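GTPase-activating protein GYP1 (Saccharomyces cerevisiae, PDB 1FKM) stimulates GTP hydrolysis by Ypt/Rab GTPases such as Ypt1 and Ypt7, supplying arginine and glutamine fingers in trans through its TBC-type GAP domain. Local coordinates at residues V42-L50 and A176-L185; I101-V109 and D156-T164. All blocks are in the same frame, centred on the assembly; numbering follows the deposited sequence.

Contact 1 (V42-L50 and A176-L185); sequences VWKLLIGYL and ADTFWCLTKL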
ATOM      1  N   VAL A  42      -6.906  12.672  -3.738  1.00 16.21           N
ATOM      2  CA  VAL A  42      -5.709  12.549  -4.566  1.00 16.53           C
ATOM      3  C   VAL A  42      -5.282  11.109  -4.806  1.00 14.97           C
ATOM      4  O   VAL A  42      -4.885  10.766  -5.914  1.00 15.68           O
ATOM      5  CB  VAL A  42      -4.530  13.358  -3.969  1.00 17.23           C
ATOM      6  CG1 VAL A  42      -3.291  13.205  -4.849  1.00 17.14           C
ATOM      7  CG2 VAL A  42      -4.918  14.835  -3.875  1.00 17.20           C
ATOM      8  N   TRP A  43      -5.352  10.260  -3.781  1.00 17.77           N
ATOM      9  CA  TRP A  43      -4.986   8.862  -3.971  1.00 18.00           C
ATOM     10  C   TRP A  43      -5.922   8.200  -4.991  1.00 17.93           C
ATOM     11  O   TRP A  43      -5.482   7.425  -5.840  1.00 18.54           O
ATOM     12  CB  TRP A  43      -5.054   8.102  -2.645  1.00 18.70           C
ATOM     13  CG  TRP A  43      -3.810   8.201  -1.818  1.00 19.07           C
ATOM     14  CD1 TRP A  43      -2.901   9.232  -1.804  1.00 19.15           C
ATOM     15  CD2 TRP A  43      -3.365   7.259  -0.833  1.00 19.58           C
ATOM     16  NE1 TRP A  43      -1.920   8.983  -0.863  1.00 21.50           N
ATOM     17  CE2 TRP A  43      -2.182   7.781  -0.255  1.00 19.94           C
ATOM     18  CE3 TRP A  43      -3.852   6.023  -0.381  1.00 18.43           C
ATOM     19  CZ2 TRP A  43      -1.483   7.113   0.750  1.00 19.23           C
ATOM     20  CZ3 TRP A  43      -3.151   5.355   0.626  1.00 18.97           C
ATOM     21  CH2 TRP A  43      -1.983   5.902   1.176  1.00 19.26           C
ATOM     22  N   LYS A  44      -7.213   8.498  -4.903  1.00 15.84           N
ATOM     23  CA  LYS A  44      -8.176   7.911  -5.835  1.00 16.23           C
ATOM     24  C   LYS A  44      -7.934   8.400  -7.259  1.00 17.52           C
ATOM     25  O   LYS A  44      -8.106   7.644  -8.218  1.00 17.72           O
ATOM     26  CB  LYS A  44      -9.601   8.224  -5.388  1.00 14.68           C
ATOM     27  CG  LYS A  44      -9.954   7.585  -4.044  1.00 15.79           C
ATOM     28  CD  LYS A  44     -11.345   7.978  -3.569  1.00 18.39           C
ATOM     29  CE  LYS A  44     -11.577   7.528  -2.122  1.00 21.35           C
ATOM     30  NZ  LYS A  44     -12.886   8.003  -1.589  1.00 24.13           N
ATOM     31  N   LEU A  45      -7.514   9.653  -7.401  1.00 19.36           N
ATOM     32  CA  LEU A  45      -7.230  10.200  -8.727  1.00 20.14           C
ATOM     33  C   LEU A  45      -5.946   9.594  -9.299  1.00 20.29           C
ATOM     34  O   LEU A  45      -5.907   9.185 -10.456  1.00 20.49           O
ATOM     35  CB  LEU A  45      -7.085  11.726  -8.667  1.00 21.56           C
ATOM     36  CG  LEU A  45      -8.358  12.560  -8.468  1.00 22.87           C
ATOM     37  CD1 LEU A  45      -7.985  13.994  -8.105  1.00 20.80           C
ATOM     38  CD2 LEU A  45      -9.196  12.520  -9.749  1.00 23.24           C
ATOM     39  N   LEU A  46      -4.900   9.516  -8.481  1.00 18.44           N
ATOM     40  CA  LEU A  46      -3.625   8.982  -8.954  1.00 20.21           C
ATOM     41  C   LEU A  46      -3.644   7.504  -9.323  1.00 21.31           C
ATOM     42  O   LEU A  46      -2.955   7.086 -10.254  1.00 22.14           O
ATOM     43  CB  LEU A  46      -2.530   9.229  -7.911  1.00 20.65           C
ATOM     44  CG  LEU A  46      -2.173  10.698  -7.661  1.00 21.23           C
ATOM     45  CD1 LEU A  46      -1.176  10.799  -6.503  1.00 24.17           C
ATOM     46  CD2 LEU A  46      -1.594  11.309  -8.937  1.00 24.24           C
ATOM     47  N   ILE A  47      -4.426   6.710  -8.604  1.00 22.69           N
ATOM     48  CA  ILE A  47      -4.478   5.279  -8.879  1.00 24.05           C
ATOM     49  C   ILE A  47      -5.405   4.942 -10.053  1.00 24.93           C
ATOM     50  O   ILE A  47      -5.491   3.787 -10.481  1.00 26.87           O
ATOM     51  CB  ILE A  47      -4.896   4.486  -7.609  1.00 26.44           C
ATOM     52  CG1 ILE A  47      -4.440   3.031  -7.742  1.00 28.20           C
ATOM     53  CG2 ILE A  47      -6.407   4.573  -7.395  1.00 26.19           C
ATOM     54  CD1 ILE A  47      -4.636   2.217  -6.488  1.00 32.05           C
ATOM     55  N   GLY A  48      -6.087   5.955 -10.572  1.00 23.29           N
ATOM     56  CA  GLY A  48      -6.972   5.751 -11.709  1.00 25.87           C
ATOM     57  C   GLY A  48      -8.383   5.304 -11.379  1.00 26.34           C
ATOM     58  O   GLY A  48      -9.055   4.687 -12.205  1.00 27.43           O
ATOM     59  N   TYR A  49      -8.843   5.611 -10.171  1.00 22.02           N
ATOM     60  CA  TYR A  49     -10.183   5.223  -9.765  1.00 23.65           C
ATOM     61  C   TYR A  49     -11.132   6.378 -10.045  1.00 24.21           C
ATOM     62  O   TYR A  49     -12.029   6.270 -10.878  1.00 26.35           O
ATOM     63  CB  TYR A  49     -10.197   4.859  -8.274  1.00 21.71           C
ATOM     64  CG  TYR A  49     -11.568   4.543  -7.714  1.00 21.58           C
ATOM     65  CD1 TYR A  49     -12.365   3.545  -8.273  1.00 20.93           C
ATOM     66  CD2 TYR A  49     -12.046   5.212  -6.582  1.00 20.60           C
ATOM     67  CE1 TYR A  49     -13.603   3.213  -7.710  1.00 21.85           C
ATOM     68  CE2 TYR A  49     -13.276   4.886  -6.014  1.00 20.71           C
ATOM     69  CZ  TYR A  49     -14.045   3.887  -6.580  1.00 22.56           C
ATOM     70  OH  TYR A  49     -15.243   3.552  -5.990  1.00 21.78           O
ATOM     71  N   LEU A  50     -10.922   7.492  -9.358  1.00 22.24           N
ATOM     72  CA  LEU A  50     -11.758   8.665  -9.549  1.00 22.68           C
ATOM     73  C   LEU A  50     -11.410   9.330 -10.883  1.00 23.01           C
ATOM     74  O   LEU A  50     -10.243   9.593 -11.171  1.00 20.96           O
ATOM     75  CB  LEU A  50     -11.533   9.651  -8.402  1.00 25.55           C
ATOM     76  CG  LEU A  50     -12.543  10.785  -8.213  1.00 27.69           C
ATOM     77  CD1 LEU A  50     -13.919  10.208  -7.850  1.00 27.29           C
ATOM     78  CD2 LEU A  50     -12.059  11.699  -7.108  1.00 27.60           C
ATOM     79  N   ALA A 176     -16.335  -0.156  -0.846  1.00 17.59           N
ATOM     80  CA  ALA A 176     -16.296  -0.189  -2.305  1.00 17.19           C
ATOM     81  C   ALA A 176     -15.072   0.559  -2.848  1.00 16.47           C
ATOM     82  O   ALA A 176     -14.335   0.037  -3.692  1.00 17.18           O
ATOM     83  CB  ALA A 176     -17.583   0.421  -2.863  1.00 16.64           C
ATOM     84  N   ASP A 177     -14.854   1.778  -2.365  1.00 16.80           N
ATOM     85  CA  ASP A 177     -13.712   2.562  -2.823  1.00 17.60           C
ATOM     86  C   ASP A 177     -12.407   1.824  -2.521  1.00 18.06           C
ATOM     87  O   ASP A 177     -11.517   1.759  -3.363  1.00 17.54           O
ATOM     88  CB  ASP A 177     -13.680   3.934  -2.147  1.00 18.73           C
ATOM     89  CG  ASP A 177     -14.851   4.822  -2.553  1.00 22.54           C
ATOM     90  OD1 ASP A 177     -15.630   4.436  -3.458  1.00 21.17           O
ATOM     91  OD2 ASP A 177     -14.983   5.921  -1.969  1.00 23.66           O
ATOM     92  N   THR A 178     -12.304   1.276  -1.313  1.00 17.05           N
ATOM     93  CA  THR A 178     -11.114   0.547  -0.896  1.00 16.23           C
ATOM     94  C   THR A 178     -10.898  -0.657  -1.812  1.00 17.16           C
ATOM     95  O   THR A 178      -9.787  -0.900  -2.295  1.00 17.12           O
ATOM     96  CB  THR A 178     -11.258   0.084   0.573  1.00 15.98           C
ATOM     97  OG1 THR A 178     -11.441   1.234   1.413  1.00 18.65           O
ATOM     98  CG2 THR A 178     -10.009  -0.667   1.031  1.00 17.02           C
ATOM     99  N   PHE A 179     -11.970  -1.402  -2.054  1.00 16.61           N
ATOM    100  CA  PHE A 179     -11.930  -2.583  -2.919  1.00 16.43           C
ATOM    101  C   PHE A 179     -11.456  -2.279  -4.344  1.00 16.47           C
ATOM    102  O   PHE A 179     -10.574  -2.963  -4.883  1.00 16.92           O
ATOM    103  CB  PHE A 179     -13.322  -3.219  -2.988  1.00 18.47           C
ATOM    104  CG  PHE A 179     -13.462  -4.239  -4.078  1.00 19.17           C
ATOM    105  CD1 PHE A 179     -12.879  -5.496  -3.954  1.00 20.33           C
ATOM    106  CD2 PHE A 179     -14.147  -3.927  -5.256  1.00 20.69           C
ATOM    107  CE1 PHE A 179     -12.970  -6.432  -4.987  1.00 21.73           C
ATOM    108  CE2 PHE A 179     -14.243  -4.857  -6.296  1.00 20.72           C
ATOM    109  CZ  PHE A 179     -13.653  -6.110  -6.163  1.00 20.81           C
ATOM    110  N   TRP A 180     -12.055  -1.272  -4.971  1.00 16.88           N
ATOM    111  CA  TRP A 180     -11.672  -0.928  -6.340  1.00 17.15           C
ATOM    112  C   TRP A 180     -10.244  -0.387  -6.427  1.00 18.37           C
ATOM    113  O   TRP A 180      -9.555  -0.594  -7.430  1.00 18.34           O
ATOM    114  CB  TRP A 180     -12.644   0.099  -6.935  1.00 18.30           C
ATOM    115  CG  TRP A 180     -14.020  -0.446  -7.173  1.00 19.28           C
ATOM    116  CD1 TRP A 180     -15.173  -0.047  -6.570  1.00 18.37           C
ATOM    117  CD2 TRP A 180     -14.383  -1.497  -8.081  1.00 22.41           C
ATOM    118  NE1 TRP A 180     -16.235  -0.781  -7.044  1.00 22.31           N
ATOM    119  CE2 TRP A 180     -15.779  -1.678  -7.973  1.00 21.80           C
ATOM    120  CE3 TRP A 180     -13.664  -2.301  -8.976  1.00 24.49           C
ATOM    121  CZ2 TRP A 180     -16.475  -2.630  -8.727  1.00 24.87           C
ATOM    122  CZ3 TRP A 180     -14.360  -3.252  -9.729  1.00 25.71           C
ATOM    123  CH2 TRP A 180     -15.751  -3.403  -9.596  1.00 24.67           C
ATOM    124  N   CYS A 181      -9.803   0.321  -5.392  1.00 17.31           N
ATOM    125  CA  CYS A 181      -8.443   0.848  -5.400  1.00 17.79           C
ATOM    126  C   CYS A 181      -7.445  -0.267  -5.119  1.00 18.67           C
ATOM    127  O   CYS A 181      -6.360  -0.291  -5.703  1.00 18.45           O
ATOM    128  CB  CYS A 181      -8.301   1.992  -4.391  1.00 19.69           C
ATOM    129  SG  CYS A 181      -9.191   3.491  -4.940  1.00 20.74           S
ATOM    130  N   LEU A 182      -7.807  -1.196  -4.236  1.00 17.15           N
ATOM    131  CA  LEU A 182      -6.931  -2.331  -3.952  1.00 19.02           C
ATOM    132  C   LEU A 182      -6.795  -3.104  -5.258  1.00 18.98           C
ATOM    133  O   LEU A 182      -5.712  -3.572  -5.616  1.00 18.00           O
ATOM    134  CB  LEU A 182      -7.553  -3.263  -2.903  1.00 22.61           C
ATOM    135  CG  LEU A 182      -6.829  -4.602  -2.697  1.00 22.53           C
ATOM    136  CD1 LEU A 182      -5.438  -4.348  -2.123  1.00 23.77           C
ATOM    137  CD2 LEU A 182      -7.636  -5.488  -1.763  1.00 23.72           C
ATOM    138  N   THR A 183      -7.914  -3.237  -5.966  1.00 19.23           N
ATOM    139  CA  THR A 183      -7.925  -3.960  -7.231  1.00 18.72           C
ATOM    140  C   THR A 183      -6.993  -3.298  -8.244  1.00 19.21           C
ATOM    141  O   THR A 183      -6.205  -3.978  -8.904  1.00 19.93           O
ATOM    142  CB  THR A 183      -9.364  -4.050  -7.800  1.00 21.59           C
ATOM    143  OG1 THR A 183     -10.176  -4.828  -6.907  1.00 21.25           O
ATOM    144  CG2 THR A 183      -9.367  -4.717  -9.180  1.00 21.57           C
ATOM    145  N   LYS A 184      -7.065  -1.973  -8.350  1.00 17.18           N
ATOM    146  CA  LYS A 184      -6.217  -1.237  -9.290  1.00 18.91           C
ATOM    147  C   LYS A 184      -4.743  -1.397  -8.940  1.00 19.38           C
ATOM    148  O   LYS A 184      -3.899  -1.514  -9.827  1.00 19.93           O
ATOM    149  CB  LYS A 184      -6.574   0.259  -9.288  1.00 27.60           C
ATOM    150  CG  LYS A 184      -7.825   0.620 -10.068  1.00 35.41           C
ATOM    151  CD  LYS A 184      -7.617   0.422 -11.564  1.00 42.45           C
ATOM    152  CE  LYS A 184      -8.869   0.783 -12.359  1.00 46.65           C
ATOM    153  NZ  LYS A 184      -8.687   0.523 -13.817  1.00 48.52           N
ATOM    154  N   LEU A 185      -4.437  -1.396  -7.643  1.00 18.75           N
ATOM    155  CA  LEU A 185      -3.057  -1.545  -7.185  1.00 20.69           C
ATOM    156  C   LEU A 185      -2.499  -2.902  -7.591  1.00 21.27           C
ATOM    157  O   LEU A 185      -1.458  -2.989  -8.242  1.00 21.76           O
ATOM    158  CB  LEU A 185      -2.981  -1.422  -5.658  1.00 24.63           C
ATOM    159  CG  LEU A 185      -1.576  -1.604  -5.069  1.00 28.16           C
ATOM    160  CD1 LEU A 185      -0.696  -0.439  -5.510  1.00 28.84           C
ATOM    161  CD2 LEU A 185      -1.652  -1.671  -3.543  1.00 29.01           C
TER
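Tyr49 and Lys44 converge on one carboxylate, that of Asp177, and so join the Schellman-terminated end of helix 39-46 to helix 168-186 in the all-helical TBC (Rab-GAP) domain. The Schellman motif turns on Gly48, whose positive phi of 86° swings the chain out of the helix: Tyr49 N bonds back to Lys44 O and Gly48 N to Leu45 O, while Leu50 N also reaches Lys44 O.

Tyr49 illustrates how one aromatic side chain can pack and bond at once. At its root, CB lies against Cys181 SG. With CG set anti to the backbone N (chi1 175°) the ring is carried to helix 168-186, and Tyr49 CD2 meets Cys181 SG at 3.7 Å in an oblique sulfur-aromatic contact. CD1 and CE1 turn to Trp180, and Tyr49 CE1 sits 3.3 Å from Trp180 CB. The two ring planes are only 19° apart but slid past each other, so there is little true stacking. CE2 passes near Asp177 OD1, and the phenol OH of Tyr49 finally donates to Asp177 OD1 over 2.7 Å, from above the carboxylate plane. Phe60 of helix 57-74 meets the Tyr49 ring edge-to-face.

The other carboxylate oxygen is claimed by charge. Lys44, extended beyond CG, brings NZ to Asp177 OD2 in a salt bridge, again out of the carboxylate plane, and Arg65 pairs with that oxygen too; two cations on a buried aspartate probably stabilise its ionised form. Farther along the helix, Ile47 packs between the two backbones. Its CG2 touches Cys181 SG, Ile47 CG1 rests on Lys184 CB at 3.8 Å, and the terminal methyl, Ile47 CD1, presses on the helix backbone 3.1 Å from Cys181 O.

Contact 2 (I101-V109 and D156-T164); sequences IPLYQFKSV and DVEIKDPST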
ATOM      1  N   ILE A 101      -2.194  -1.837  15.955  1.00 24.15           N
ATOM      2  CA  ILE A 101      -3.067  -0.682  15.728  1.00 23.03           C
ATOM      3  C   ILE A 101      -4.490  -1.013  16.160  1.00 23.99           C
ATOM      4  O   ILE A 101      -5.122  -1.912  15.604  1.00 23.80           O
ATOM      5  CB  ILE A 101      -3.072  -0.262  14.234  1.00 24.77           C
ATOM      6  CG1 ILE A 101      -1.640   0.048  13.780  1.00 23.72           C
ATOM      7  CG2 ILE A 101      -3.951   0.977  14.039  1.00 20.39           C
ATOM      8  CD1 ILE A 101      -1.506   0.290  12.285  1.00 24.99           C
ATOM      9  N   PRO A 102      -5.015  -0.281  17.156  1.00 24.03           N
ATOM     10  CA  PRO A 102      -6.365  -0.470  17.702  1.00 23.88           C
ATOM     11  C   PRO A 102      -7.487  -0.567  16.672  1.00 22.94           C
ATOM     12  O   PRO A 102      -8.383  -1.406  16.792  1.00 22.78           O
ATOM     13  CB  PRO A 102      -6.531   0.736  18.621  1.00 32.21           C
ATOM     14  CG  PRO A 102      -5.139   0.945  19.130  1.00 34.20           C
ATOM     15  CD  PRO A 102      -4.321   0.813  17.859  1.00 32.99           C
ATOM     16  N   LEU A 103      -7.438   0.305  15.672  1.00 20.42           N
ATOM     17  CA  LEU A 103      -8.454   0.328  14.629  1.00 20.69           C
ATOM     18  C   LEU A 103      -8.802  -1.065  14.105  1.00 20.41           C
ATOM     19  O   LEU A 103      -9.971  -1.388  13.895  1.00 19.07           O
ATOM     20  CB  LEU A 103      -7.969   1.191  13.455  1.00 23.01           C
ATOM     21  CG  LEU A 103      -8.888   1.264  12.231  1.00 22.35           C
ATOM     22  CD1 LEU A 103     -10.149   2.042  12.599  1.00 19.91           C
ATOM     23  CD2 LEU A 103      -8.161   1.946  11.070  1.00 21.68           C
ATOM     24  N   TYR A 104      -7.783  -1.897  13.917  1.00 22.21           N
ATOM     25  CA  TYR A 104      -8.002  -3.213  13.351  1.00 24.14           C
ATOM     26  C   TYR A 104      -8.607  -4.283  14.239  1.00 26.22           C
ATOM     27  O   TYR A 104      -8.897  -5.379  13.769  1.00 29.57           O
ATOM     28  CB  TYR A 104      -6.707  -3.687  12.671  1.00 21.88           C
ATOM     29  CG  TYR A 104      -6.300  -2.710  11.579  1.00 21.43           C
ATOM     30  CD1 TYR A 104      -6.860  -2.793  10.306  1.00 21.50           C
ATOM     31  CD2 TYR A 104      -5.472  -1.614  11.861  1.00 21.70           C
ATOM     32  CE1 TYR A 104      -6.627  -1.805   9.343  1.00 22.61           C
ATOM     33  CE2 TYR A 104      -5.228  -0.624  10.905  1.00 22.90           C
ATOM     34  CZ  TYR A 104      -5.816  -0.724   9.649  1.00 24.37           C
ATOM     35  OH  TYR A 104      -5.631   0.278   8.718  1.00 26.81           O
ATOM     36  N   GLN A 105      -8.839  -3.971  15.510  1.00 26.42           N
ATOM     37  CA  GLN A 105      -9.465  -4.948  16.383  1.00 28.83           C
ATOM     38  C   GLN A 105     -10.962  -4.691  16.489  1.00 29.13           C
ATOM     39  O   GLN A 105     -11.700  -5.521  17.008  1.00 30.04           O
ATOM     40  CB  GLN A 105      -8.830  -4.947  17.776  1.00 28.00           C
ATOM     41  CG  GLN A 105      -7.456  -5.596  17.820  1.00 28.63           C
ATOM     42  CD  GLN A 105      -6.341  -4.636  17.463  1.00 29.66           C
ATOM     43  OE1 GLN A 105      -6.066  -3.695  18.204  1.00 30.58           O
ATOM     44  NE2 GLN A 105      -5.691  -4.867  16.325  1.00 30.08           N
ATOM     45  N   PHE A 106     -11.415  -3.540  15.996  1.00 23.44           N
ATOM     46  CA  PHE A 106     -12.839  -3.232  16.038  1.00 24.82           C
ATOM     47  C   PHE A 106     -13.564  -4.199  15.112  1.00 25.99           C
ATOM     48  O   PHE A 106     -13.100  -4.468  14.005  1.00 24.87           O
ATOM     49  CB  PHE A 106     -13.091  -1.791  15.592  1.00 24.15           C
ATOM     50  CG  PHE A 106     -12.623  -0.760  16.580  1.00 25.12           C
ATOM     51  CD1 PHE A 106     -13.053  -0.804  17.907  1.00 26.84           C
ATOM     52  CD2 PHE A 106     -11.756   0.256  16.189  1.00 24.99           C
ATOM     53  CE1 PHE A 106     -12.624   0.154  18.830  1.00 26.72           C
ATOM     54  CE2 PHE A 106     -11.322   1.214  17.098  1.00 27.00           C
ATOM     55  CZ  PHE A 106     -11.756   1.163  18.425  1.00 28.27           C
ATOM     56  N   LYS A 107     -14.696  -4.725  15.566  1.00 25.67           N
ATOM     57  CA  LYS A 107     -15.458  -5.674  14.760  1.00 27.28           C
ATOM     58  C   LYS A 107     -15.956  -5.099  13.444  1.00 24.92           C
ATOM     59  O   LYS A 107     -16.032  -5.812  12.443  1.00 22.97           O
ATOM     60  CB  LYS A 107     -16.645  -6.226  15.556  1.00 39.26           C
ATOM     61  CG  LYS A 107     -16.271  -7.360  16.494  1.00 47.15           C
ATOM     62  CD  LYS A 107     -15.685  -8.540  15.724  1.00 51.86           C
ATOM     63  CE  LYS A 107     -15.254  -9.657  16.662  1.00 57.43           C
ATOM     64  NZ  LYS A 107     -14.629 -10.791  15.923  1.00 61.63           N
ATOM     65  N   SER A 108     -16.298  -3.814  13.442  1.00 24.30           N
ATOM     66  CA  SER A 108     -16.782  -3.173  12.230  1.00 24.68           C
ATOM     67  C   SER A 108     -15.682  -3.188  11.177  1.00 22.23           C
ATOM     68  O   SER A 108     -15.945  -3.412   9.995  1.00 24.60           O
ATOM     69  CB  SER A 108     -17.212  -1.730  12.519  1.00 33.03           C
ATOM     70  OG  SER A 108     -16.114  -0.948  12.950  1.00 37.02           O
ATOM     71  N   VAL A 109     -14.448  -2.959  11.610  1.00 23.08           N
ATOM     72  CA  VAL A 109     -13.303  -2.947  10.701  1.00 21.85           C
ATOM     73  C   VAL A 109     -12.984  -4.355  10.212  1.00 22.61           C
ATOM     74  O   VAL A 109     -12.716  -4.561   9.029  1.00 22.82           O
ATOM     75  CB  VAL A 109     -12.055  -2.348  11.385  1.00 19.96           C
ATOM     76  CG1 VAL A 109     -10.840  -2.461  10.464  1.00 19.24           C
ATOM     77  CG2 VAL A 109     -12.315  -0.880  11.725  1.00 19.75           C
ATOM     78  N   ASP A 156      -6.485  10.899  14.637  1.00 28.75           N
ATOM     79  CA  ASP A 156      -7.005   9.879  15.542  1.00 29.36           C
ATOM     80  C   ASP A 156      -7.763   8.768  14.828  1.00 25.56           C
ATOM     81  O   ASP A 156      -8.545   8.035  15.443  1.00 22.45           O
ATOM     82  CB  ASP A 156      -7.903  10.531  16.594  1.00 58.27           C
ATOM     83  CG  ASP A 156      -7.157  11.550  17.440  1.00 63.31           C
ATOM     84  OD1 ASP A 156      -6.159  11.169  18.090  1.00 64.74           O
ATOM     85  OD2 ASP A 156      -7.568  12.730  17.453  1.00 66.32           O
ATOM     86  N   VAL A 157      -7.523   8.627  13.531  1.00 24.47           N
ATOM     87  CA  VAL A 157      -8.210   7.606  12.756  1.00 23.38           C
ATOM     88  C   VAL A 157      -7.861   6.187  13.203  1.00 23.40           C
ATOM     89  O   VAL A 157      -8.666   5.268  13.048  1.00 24.21           O
ATOM     90  CB  VAL A 157      -7.904   7.761  11.244  1.00 26.54           C
ATOM     91  CG1 VAL A 157      -6.435   7.434  10.964  1.00 25.68           C
ATOM     92  CG2 VAL A 157      -8.830   6.870  10.430  1.00 27.75           C
ATOM     93  N   GLU A 158      -6.676   6.001  13.773  1.00 21.88           N
ATOM     94  CA  GLU A 158      -6.270   4.664  14.194  1.00 24.83           C
ATOM     95  C   GLU A 158      -6.823   4.196  15.538  1.00 25.03           C
ATOM     96  O   GLU A 158      -6.637   3.039  15.911  1.00 24.78           O
ATOM     97  CB  GLU A 158      -4.742   4.553  14.216  1.00 27.79           C
ATOM     98  CG  GLU A 158      -4.073   4.910  12.896  1.00 29.89           C
ATOM     99  CD  GLU A 158      -2.655   4.367  12.793  1.00 31.93           C
ATOM    100  OE1 GLU A 158      -2.000   4.221  13.845  1.00 31.17           O
ATOM    101  OE2 GLU A 158      -2.193   4.097  11.661  1.00 32.62           O
ATOM    102  N   ILE A 159      -7.508   5.074  16.264  1.00 28.83           N
ATOM    103  CA  ILE A 159      -8.044   4.684  17.565  1.00 31.42           C
ATOM    104  C   ILE A 159      -9.558   4.811  17.711  1.00 32.46           C
ATOM    105  O   ILE A 159     -10.104   4.543  18.783  1.00 31.83           O
ATOM    106  CB  ILE A 159      -7.372   5.490  18.701  1.00 35.95           C
ATOM    107  CG1 ILE A 159      -7.604   6.985  18.491  1.00 36.18           C
ATOM    108  CG2 ILE A 159      -5.877   5.187  18.743  1.00 35.60           C
ATOM    109  CD1 ILE A 159      -7.087   7.847  19.620  1.00 39.82           C
ATOM    110  N   LYS A 160     -10.244   5.198  16.642  1.00 27.81           N
ATOM    111  CA  LYS A 160     -11.692   5.353  16.707  1.00 29.54           C
ATOM    112  C   LYS A 160     -12.455   4.322  15.876  1.00 28.55           C
ATOM    113  O   LYS A 160     -12.064   4.007  14.754  1.00 25.76           O
ATOM    114  CB  LYS A 160     -12.084   6.767  16.266  1.00 43.35           C
ATOM    115  CG  LYS A 160     -11.444   7.851  17.118  1.00 50.72           C
ATOM    116  CD  LYS A 160     -11.849   9.248  16.685  1.00 54.09           C
ATOM    117  CE  LYS A 160     -11.201  10.288  17.593  1.00 59.12           C
ATOM    118  NZ  LYS A 160     -11.554  11.686  17.221  1.00 60.75           N
ATOM    119  N   ASP A 161     -13.544   3.805  16.442  1.00 26.65           N
ATOM    120  CA  ASP A 161     -14.383   2.819  15.762  1.00 26.84           C
ATOM    121  C   ASP A 161     -15.226   3.534  14.707  1.00 25.86           C
ATOM    122  O   ASP A 161     -16.036   4.400  15.044  1.00 25.65           O
ATOM    123  CB  ASP A 161     -15.311   2.136  16.768  1.00 30.85           C
ATOM    124  CG  ASP A 161     -16.090   0.974  16.162  1.00 33.17           C
ATOM    125  OD1 ASP A 161     -16.441   1.023  14.961  1.00 29.44           O
ATOM    126  OD2 ASP A 161     -16.372   0.011  16.906  1.00 34.13           O
ATOM    127  N   PRO A 162     -15.053   3.178  13.418  1.00 27.08           N
ATOM    128  CA  PRO A 162     -15.805   3.796  12.321  1.00 27.78           C
ATOM    129  C   PRO A 162     -17.321   3.766  12.506  1.00 29.21           C
ATOM    130  O   PRO A 162     -18.031   4.644  12.013  1.00 29.49           O
ATOM    131  CB  PRO A 162     -15.365   2.986  11.099  1.00 26.65           C
ATOM    132  CG  PRO A 162     -13.959   2.616  11.439  1.00 25.77           C
ATOM    133  CD  PRO A 162     -14.084   2.197  12.895  1.00 25.43           C
ATOM    134  N   SER A 163     -17.816   2.750  13.204  1.00 31.18           N
ATOM    135  CA  SER A 163     -19.253   2.624  13.424  1.00 33.42           C
ATOM    136  C   SER A 163     -19.786   3.677  14.391  1.00 34.34           C
ATOM    137  O   SER A 163     -20.994   3.776  14.595  1.00 36.48           O
ATOM    138  CB  SER A 163     -19.592   1.221  13.939  1.00 35.44           C
ATOM    139  OG  SER A 163     -18.953   0.961  15.176  1.00 39.24           O
ATOM    140  N   THR A 164     -18.889   4.467  14.980  1.00 33.46           N
ATOM    141  CA  THR A 164     -19.291   5.514  15.914  1.00 32.98           C
ATOM    142  C   THR A 164     -19.425   6.867  15.223  1.00 33.38           C
ATOM    143  O   THR A 164     -19.936   7.817  15.815  1.00 33.69           O
ATOM    144  CB  THR A 164     -18.290   5.663  17.088  1.00 37.49           C
ATOM    145  OG1 THR A 164     -17.036   6.147  16.597  1.00 39.67           O
ATOM    146  CG2 THR A 164     -18.076   4.329  17.781  1.00 39.46           C
TER
HETATM  147  O   HOH W   1     -16.999  -2.196  15.918  1.00 29.70           O
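Leu103, Val109 and Pro162 form the apolar centre, where two side chains converge on one proline carbon. Leu103 CD1 lies 3.9 Å from Pro162 CD, and Val109 CG2 meets that same carbon, its side chain running nearly at right angles to the proline. Leu145 of helix 133-145 touches both Leu103 and Pro162.

Next outward is Phe106, at the N-cap position of helix 107-123. Asp161 CB sits over the centre of the Phe106 ring, 3.7 Å from the centroid, in a CH-pi contact; Ile159 O approaches the ring edge in its plane. At the other end of the interface Ile101 CG2 packs on Glu158 CB, and Leu103 N donates to Glu158 O at 2.9 Å, an appreciably bent bond (131° at the hydrogen).

The polar edge belongs to the Asp161 carboxylate. Asp161 OD1 accepts from Ser108 OG at 2.8 Å, from above the carboxylate plane, and also from Ser163 N. A chi1 of 63° tucks Ser108 OG back over its own backbone, from where it meets the aspartate out of the first turn of helix 107-123. A water accepts from Ser108 N and lies close to Asp161 OD2, at a doubtfully short distance. The bond from Ser163 N to Asp161 OD1 makes this an Asx turn, here pinned to the start of a TBC-domain helix.

Overall arrangement
Contacts 1 and 2 join separate parts of the same TBC domain, their centres 21 Å apart and their nearest atoms about 9 Å apart, without touching. Both segments of contact 2 come from the chain between those of contact 1, so the wider closure, 42-50 on 176-185, encloses the narrower one. Helix 133-145 bridges them: Phe140 reaches Ile47 and Leu185 of contact 1, while Leu145 and Phe141 pack on contact 2. The centre of contact 1 lies about 11 Å from the centre of the chain, that of contact 2 about 19 Å, nearer the periphery. Neither includes the arginine finger Arg96 or the glutamine finger Gln131; both contacts lie away from these catalytic residues.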